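Sn-glycerol-3-phosphate ABC transporter substrate-binding protein UspB (Mycobacterium tuberculosis, PDB 4MFI) binds glycerophosphocholine outside the membrane and probably delivers it to its ABC transporter for uptake. Local coordinates at residues Glu179-Gly184 / His246-Ala251; Gln175-Phe180 / Ser196-Ala201. All coordinates share one frame; numbering follows the deposited sequence.

Interaction 1: Glu179-Gly184 / His246-Ala251; sequences EFDEWG and HGKGYA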
loop_
_atom_site.group_PDB
_atom_site.type_symbol
_atom_site.label_atom_id
_atom_site.label_comp_id
_atom_site.label_asym_id
_atom_site.label_seq_id
_atom_site.Cartn_x
_atom_site.Cartn_y
_atom_site.Cartn_z
ATOM N N GLU A 179 1.860 -7.631 23.439
ATOM C CA GLU A 179 1.411 -9.005 23.664
ATOM C C GLU A 179 2.160 -9.966 22.746
ATOM O O GLU A 179 2.603 -11.033 23.178
ATOM C CB GLU A 179 -0.095 -9.158 23.445
ATOM C CG GLU A 179 -0.599 -10.566 23.803
ATOM C CD GLU A 179 -2.035 -10.835 23.392
ATOM O OE1 GLU A 179 -2.453 -10.393 22.298
ATOM O OE2 GLU A 179 -2.756 -11.506 24.168
ATOM N N PHE A 180 2.310 -9.592 21.476
ATOM C CA PHE A 180 3.025 -10.455 20.556
ATOM C C PHE A 180 4.458 -10.681 21.020
ATOM O O PHE A 180 4.982 -11.792 20.934
ATOM C CB PHE A 180 3.034 -9.924 19.127
ATOM C CG PHE A 180 3.704 -10.871 18.188
ATOM C CD1 PHE A 180 3.146 -12.122 17.969
ATOM C CD2 PHE A 180 4.922 -10.565 17.591
ATOM C CE1 PHE A 180 3.766 -13.058 17.154
ATOM C CE2 PHE A 180 5.549 -11.495 16.755
ATOM C CZ PHE A 180 4.967 -12.745 16.545
ATOM N N ASP A 181 5.089 -9.624 21.508
ATOM C CA ASP A 181 6.460 -9.722 21.986
ATOM C C ASP A 181 6.571 -10.686 23.172
ATOM O O ASP A 181 7.581 -11.385 23.334
ATOM C CB ASP A 181 6.972 -8.328 22.341
ATOM C CG ASP A 181 8.395 -8.345 22.829
ATOM O OD1 ASP A 181 9.300 -8.512 21.987
ATOM O OD2 ASP A 181 8.604 -8.193 24.055
ATOM N N GLU A 182 5.522 -10.755 23.982
ATOM C CA GLU A 182 5.462 -11.733 25.058
ATOM C C GLU A 182 5.326 -13.157 24.503
ATOM O O GLU A 182 5.971 -14.084 25.003
ATOM C CB GLU A 182 4.306 -11.389 26.004
ATOM C CG GLU A 182 4.287 -12.166 27.296
ATOM C CD GLU A 182 5.479 -11.874 28.171
ATOM O OE1 GLU A 182 5.951 -12.813 28.847
ATOM O OE2 GLU A 182 5.942 -10.712 28.188
ATOM N N TRP A 183 4.515 -13.320 23.453
ATOM C CA TRP A 183 4.331 -14.620 22.800
ATOM C C TRP A 183 5.587 -15.127 22.082
ATOM O O TRP A 183 5.785 -16.337 21.938
ATOM C CB TRP A 183 3.231 -14.532 21.746
ATOM C CG TRP A 183 1.834 -14.335 22.258
ATOM C CD1 TRP A 183 1.414 -14.298 23.562
ATOM C CD2 TRP A 183 0.665 -14.185 21.452
ATOM N NE1 TRP A 183 0.048 -14.117 23.610
ATOM C CE2 TRP A 183 -0.435 -14.049 22.325
ATOM C CE3 TRP A 183 0.439 -14.145 20.070
ATOM C CZ2 TRP A 183 -1.745 -13.886 21.860
ATOM C CZ3 TRP A 183 -0.859 -13.993 19.610
ATOM C CH2 TRP A 183 -1.937 -13.855 20.506
ATOM N N GLY A 184 6.414 -14.197 21.613
ATOM C CA GLY A 184 7.515 -14.517 20.717
ATOM C C GLY A 184 8.423 -15.652 21.158
ATOM O O GLY A 184 8.638 -16.595 20.398
ATOM N N HIS A 246 17.274 -9.366 18.000
ATOM C CA HIS A 246 18.542 -9.576 18.670
ATOM C C HIS A 246 18.354 -10.022 20.115
ATOM O O HIS A 246 18.558 -11.197 20.421
ATOM C CB HIS A 246 19.442 -8.350 18.487
ATOM C CG HIS A 246 19.736 -8.068 17.045
ATOM N ND1 HIS A 246 20.636 -8.812 16.316
ATOM C CD2 HIS A 246 19.199 -7.175 16.182
ATOM C CE1 HIS A 246 20.661 -8.373 15.070
ATOM N NE2 HIS A 246 19.794 -7.382 14.961
ATOM N N GLY A 247 17.906 -9.119 20.981
ATOM C CA GLY A 247 17.824 -9.395 22.408
ATOM C C GLY A 247 17.020 -10.623 22.798
ATOM O O GLY A 247 17.525 -11.519 23.475
ATOM N N LYS A 248 15.762 -10.665 22.379
ATOM C CA LYS A 248 14.928 -11.837 22.615
ATOM C C LYS A 248 15.155 -12.869 21.510
ATOM O O LYS A 248 15.265 -14.074 21.766
ATOM C CB LYS A 248 13.466 -11.416 22.692
ATOM C CG LYS A 248 13.241 -10.268 23.677
ATOM C CD LYS A 248 11.770 -9.949 23.878
ATOM C CE LYS A 248 11.039 -11.090 24.581
ATOM N NZ LYS A 248 9.752 -10.633 25.202
ATOM N N GLY A 249 15.233 -12.387 20.278
ATOM C CA GLY A 249 15.720 -13.196 19.177
ATOM C C GLY A 249 14.708 -14.062 18.457
ATOM O O GLY A 249 15.086 -14.849 17.589
ATOM N N TYR A 250 13.432 -13.910 18.781
ATOM C CA TYR A 250 12.396 -14.756 18.183
ATOM C C TYR A 250 12.060 -14.326 16.753
ATOM O O TYR A 250 11.320 -15.014 16.053
ATOM C CB TYR A 250 11.125 -14.759 19.048
ATOM C CG TYR A 250 10.518 -13.388 19.221
ATOM C CD1 TYR A 250 9.716 -12.829 18.226
ATOM C CD2 TYR A 250 10.734 -12.648 20.378
ATOM C CE1 TYR A 250 9.165 -11.560 18.367
ATOM C CE2 TYR A 250 10.179 -11.382 20.537
ATOM C CZ TYR A 250 9.389 -10.847 19.524
ATOM O OH TYR A 250 8.830 -9.595 19.649
ATOM N N ALA A 251 12.590 -13.185 16.329
ATOM C CA ALA A 251 12.320 -12.675 14.988
ATOM C C ALA A 251 13.580 -12.631 14.133
ATOM O O ALA A 251 14.711 -12.612 14.647
ATOM C CB ALA A 251 11.670 -11.276 15.056
HETATM O O HOH W 1 8.373 -13.098 26.471
#

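Interaction 2: Gln175-Phe180 / Ser196-Ala201; sequences QSWSEF and SAHGWA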
loop_
_atom_site.group_PDB
_atom_site.type_symbol
_atom_site.label_atom_id
_atom_site.label_comp_id
_atom_site.label_asym_id
_atom_site.label_seq_id
_atom_site.Cartn_x
_atom_site.Cartn_y
_atom_site.Cartn_z
ATOM N N GLN A 175 -3.315 -8.810 20.176
ATOM C CA GLN A 175 -4.103 -7.616 20.468
ATOM C C GLN A 175 -3.244 -6.362 20.483
ATOM O O GLN A 175 -3.732 -5.254 20.250
ATOM C CB GLN A 175 -4.760 -7.767 21.845
ATOM C CG GLN A 175 -5.976 -8.682 21.885
ATOM C CD GLN A 175 -7.211 -8.016 21.320
ATOM O OE1 GLN A 175 -7.181 -6.841 20.939
ATOM N NE2 GLN A 175 -8.306 -8.755 21.267
ATOM N N SER A 176 -1.967 -6.541 20.802
ATOM C CA SER A 176 -1.004 -5.450 20.793
ATOM C C SER A 176 0.338 -6.015 20.376
ATOM O O SER A 176 0.586 -7.222 20.513
ATOM C CB SER A 176 -0.888 -4.796 22.179
ATOM O OG SER A 176 -0.329 -5.691 23.133
ATOM N N TRP A 177 1.222 -5.158 19.889
ATOM C CA TRP A 177 2.569 -5.612 19.601
ATOM C C TRP A 177 3.295 -6.090 20.859
ATOM O O TRP A 177 4.095 -7.032 20.798
ATOM C CB TRP A 177 3.351 -4.531 18.847
ATOM C CG TRP A 177 2.956 -4.502 17.400
ATOM C CD1 TRP A 177 2.177 -3.569 16.771
ATOM C CD2 TRP A 177 3.286 -5.482 16.413
ATOM N NE1 TRP A 177 2.017 -3.909 15.441
ATOM C CE2 TRP A 177 2.687 -5.080 15.201
ATOM C CE3 TRP A 177 4.038 -6.661 16.436
ATOM C CZ2 TRP A 177 2.822 -5.814 14.019
ATOM C CZ3 TRP A 177 4.169 -7.391 15.264
ATOM C CH2 TRP A 177 3.564 -6.964 14.071
ATOM N N SER A 178 2.993 -5.483 22.007
ATOM C CA SER A 178 3.607 -5.923 23.252
ATOM C C SER A 178 3.132 -7.311 23.677
ATOM O O SER A 178 3.924 -8.102 24.191
ATOM C CB SER A 178 3.415 -4.881 24.352
ATOM O OG SER A 178 4.179 -3.731 24.045
ATOM N N GLU A 179 1.860 -7.631 23.439
ATOM C CA GLU A 179 1.411 -9.005 23.664
ATOM C C GLU A 179 2.160 -9.966 22.746
ATOM O O GLU A 179 2.603 -11.033 23.178
ATOM C CB GLU A 179 -0.095 -9.158 23.445
ATOM C CG GLU A 179 -0.599 -10.566 23.803
ATOM C CD GLU A 179 -2.035 -10.835 23.392
ATOM O OE1 GLU A 179 -2.453 -10.393 22.298
ATOM O OE2 GLU A 179 -2.756 -11.506 24.168
ATOM N N PHE A 180 2.310 -9.592 21.476
ATOM C CA PHE A 180 3.025 -10.455 20.556
ATOM C C PHE A 180 4.458 -10.681 21.020
ATOM O O PHE A 180 4.982 -11.792 20.934
ATOM C CB PHE A 180 3.034 -9.924 19.127
ATOM C CG PHE A 180 3.704 -10.871 18.188
ATOM C CD1 PHE A 180 3.146 -12.122 17.969
ATOM C CD2 PHE A 180 4.922 -10.565 17.591
ATOM C CE1 PHE A 180 3.766 -13.058 17.154
ATOM C CE2 PHE A 180 5.549 -11.495 16.755
ATOM C CZ PHE A 180 4.967 -12.745 16.545
ATOM N N SER A 196 11.980 -19.292 12.804
ATOM C CA SER A 196 11.720 -18.120 13.645
ATOM C C SER A 196 10.247 -17.980 13.961
ATOM O O SER A 196 9.393 -18.400 13.172
ATOM C CB SER A 196 12.202 -16.838 12.954
ATOM O OG SER A 196 13.611 -16.825 12.836
ATOM N N ALA A 197 9.956 -17.371 15.108
ATOM C CA ALA A 197 8.580 -17.058 15.494
ATOM C C ALA A 197 7.962 -16.015 14.568
ATOM O O ALA A 197 6.749 -16.026 14.339
ATOM C CB ALA A 197 8.536 -16.557 16.933
ATOM N N HIS A 198 8.790 -15.093 14.073
ATOM C CA HIS A 198 8.299 -13.956 13.296
ATOM C C HIS A 198 9.352 -13.560 12.287
ATOM O O HIS A 198 10.538 -13.559 12.599
ATOM C CB HIS A 198 7.994 -12.766 14.225
ATOM C CG HIS A 198 7.179 -11.689 13.578
ATOM N ND1 HIS A 198 5.851 -11.859 13.254
ATOM C CD2 HIS A 198 7.501 -10.426 13.197
ATOM C CE1 HIS A 198 5.386 -10.750 12.703
ATOM N NE2 HIS A 198 6.368 -9.865 12.654
ATOM N N GLY A 199 8.920 -13.237 11.072
ATOM C CA GLY A 199 9.822 -12.652 10.092
ATOM C C GLY A 199 9.413 -11.227 9.791
ATOM O O GLY A 199 8.232 -10.941 9.597
ATOM N N TRP A 200 10.404 -10.342 9.764
ATOM C CA TRP A 200 10.237 -8.964 9.306
ATOM C C TRP A 200 10.698 -8.873 7.865
ATOM O O TRP A 200 11.702 -9.479 7.492
ATOM C CB TRP A 200 11.099 -8.012 10.140
ATOM C CG TRP A 200 10.669 -7.864 11.571
ATOM C CD1 TRP A 200 11.261 -8.422 12.673
ATOM C CD2 TRP A 200 9.565 -7.087 12.056
ATOM N NE1 TRP A 200 10.584 -8.051 13.808
ATOM C CE2 TRP A 200 9.546 -7.223 13.461
ATOM C CE3 TRP A 200 8.589 -6.298 11.439
ATOM C CZ2 TRP A 200 8.585 -6.606 14.258
ATOM C CZ3 TRP A 200 7.636 -5.677 12.235
ATOM C CH2 TRP A 200 7.637 -5.839 13.628
ATOM N N ALA A 201 9.996 -8.079 7.057
ATOM C CA ALA A 201 10.413 -7.867 5.677
ATOM C C ALA A 201 11.814 -7.261 5.612
ATOM O O ALA A 201 12.261 -6.593 6.555
ATOM C CB ALA A 201 9.435 -6.950 4.977
#

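Interaction 1: Glu179-Gly184 / His246-Ala251
Tyr-250 lays one face of its ring against the backbone of Gly-184, whose CA sits 3.7 Å from the ring centroid and 17° off the ring normal, a CH-pi contact. With no side chain on Gly-184, the ring packs directly on the helix backbone. The ring reaches the helix with its CG held between the backbone N and the carbonyl carbon (chi1 60°). Its hydroxyl donates to Asp-181 OD1 at 2.6 Å, on the anti side of the carboxylate and close to its plane. Phe-180 closes the buried end of the contact: its CE2 lies 4.0 Å from Tyr-250 CE1, with the two ring planes at 86°.

The exposed side is polar and looser. Lys-248 bends at chi3 and brings NZ to two oxygens of one residue, forming a salt bridge with Asp-181 OD2 at 2.9 Å and a hydrogen bond to the Asp-181 carbonyl O at 3.0 Å. Both oxygens are met from above their planes. A water accepts from Lys-248 NZ and donates to Glu-182 O, continuing the link along the helix. The Asp-181 carboxylate is thus shared, one oxygen to the tyrosine and the other to the ammonium, which probably keeps it ionised and fixes its rotation.

Packed by Tyr-250 and clamped by Lys-248, helix 177-191 is joined to the loop that leads from helix 232-245 into strand 251-254, a helix-to-loop contact within the alpha/beta fold of a periplasmic-binding-protein-type solute receptor.

Interaction 2: Gln175-Phe180 / Ser196-Ala201
Aromatic contacts dominate, beginning with Phe-180 on His-198. Phe-180 CG, placed opposite the backbone N (chi1 -177°), carries the ring toward the strand. The phenyl edge is directed at the imidazole face in an offset edge-to-face pair, with centroids 4.9 Å apart and planes at 63°. Phe-180 CZ and His-198 ND1 approach to 3.5 Å, and His-198 CB lies in the phenyl plane at its edge. Trp-177 CZ3 meets Trp-200 CH2 at 4.1 Å; their six-membered rings are inclined by 28° but offset too far to count as a stack. His-198 NE2 lies at the edge of the Trp-177 ring, 4.2 Å from its CZ3.

No hydrogen bond crosses between the segments. Two buried ring nitrogens have partners outside them: His-198 ND1 bonds to Ser-268 OG and Trp-200 NE1 to Ser-244 OG.

Within 175-180, Ser-176 is the N-cap of the helix, its OG accepting from Glu-179 N at 2.9 Å, while Glu-179 returns OE1 to Gln-175 N at 2.8 Å in a nearly straight bond.

Together the four rings form an aromatic cluster that packs the first turn of helix 177-191 on strand 198-201, as befits the helix-on-sheet core of an alpha/beta lobe.

In the fold
Interactions 1 and 2 start from the same helix, 177-191, and share Phe-180, whose CE2 corner touches both the Tyr-250 ring and the His-198 ring; the contact centres are about 7 Å apart. They also touch directly: Tyr-250 O lies 3.2 Å from His-198 N, a probable hydrogen bond, and Ala-197 CB packs 3.5 Å from Gly-184 O. Strands 198-201 and 251-254 pair in parallel, so the loop of interaction 1 leads into the strand beside that of interaction 2. Interaction 1 is partly exposed and interaction 2 buried, with centres about 26 and 20 Å from the chain centre. Interaction 1 adds a salt bridge and hydrogen bonds to its packing; interaction 2 relies on ring contacts.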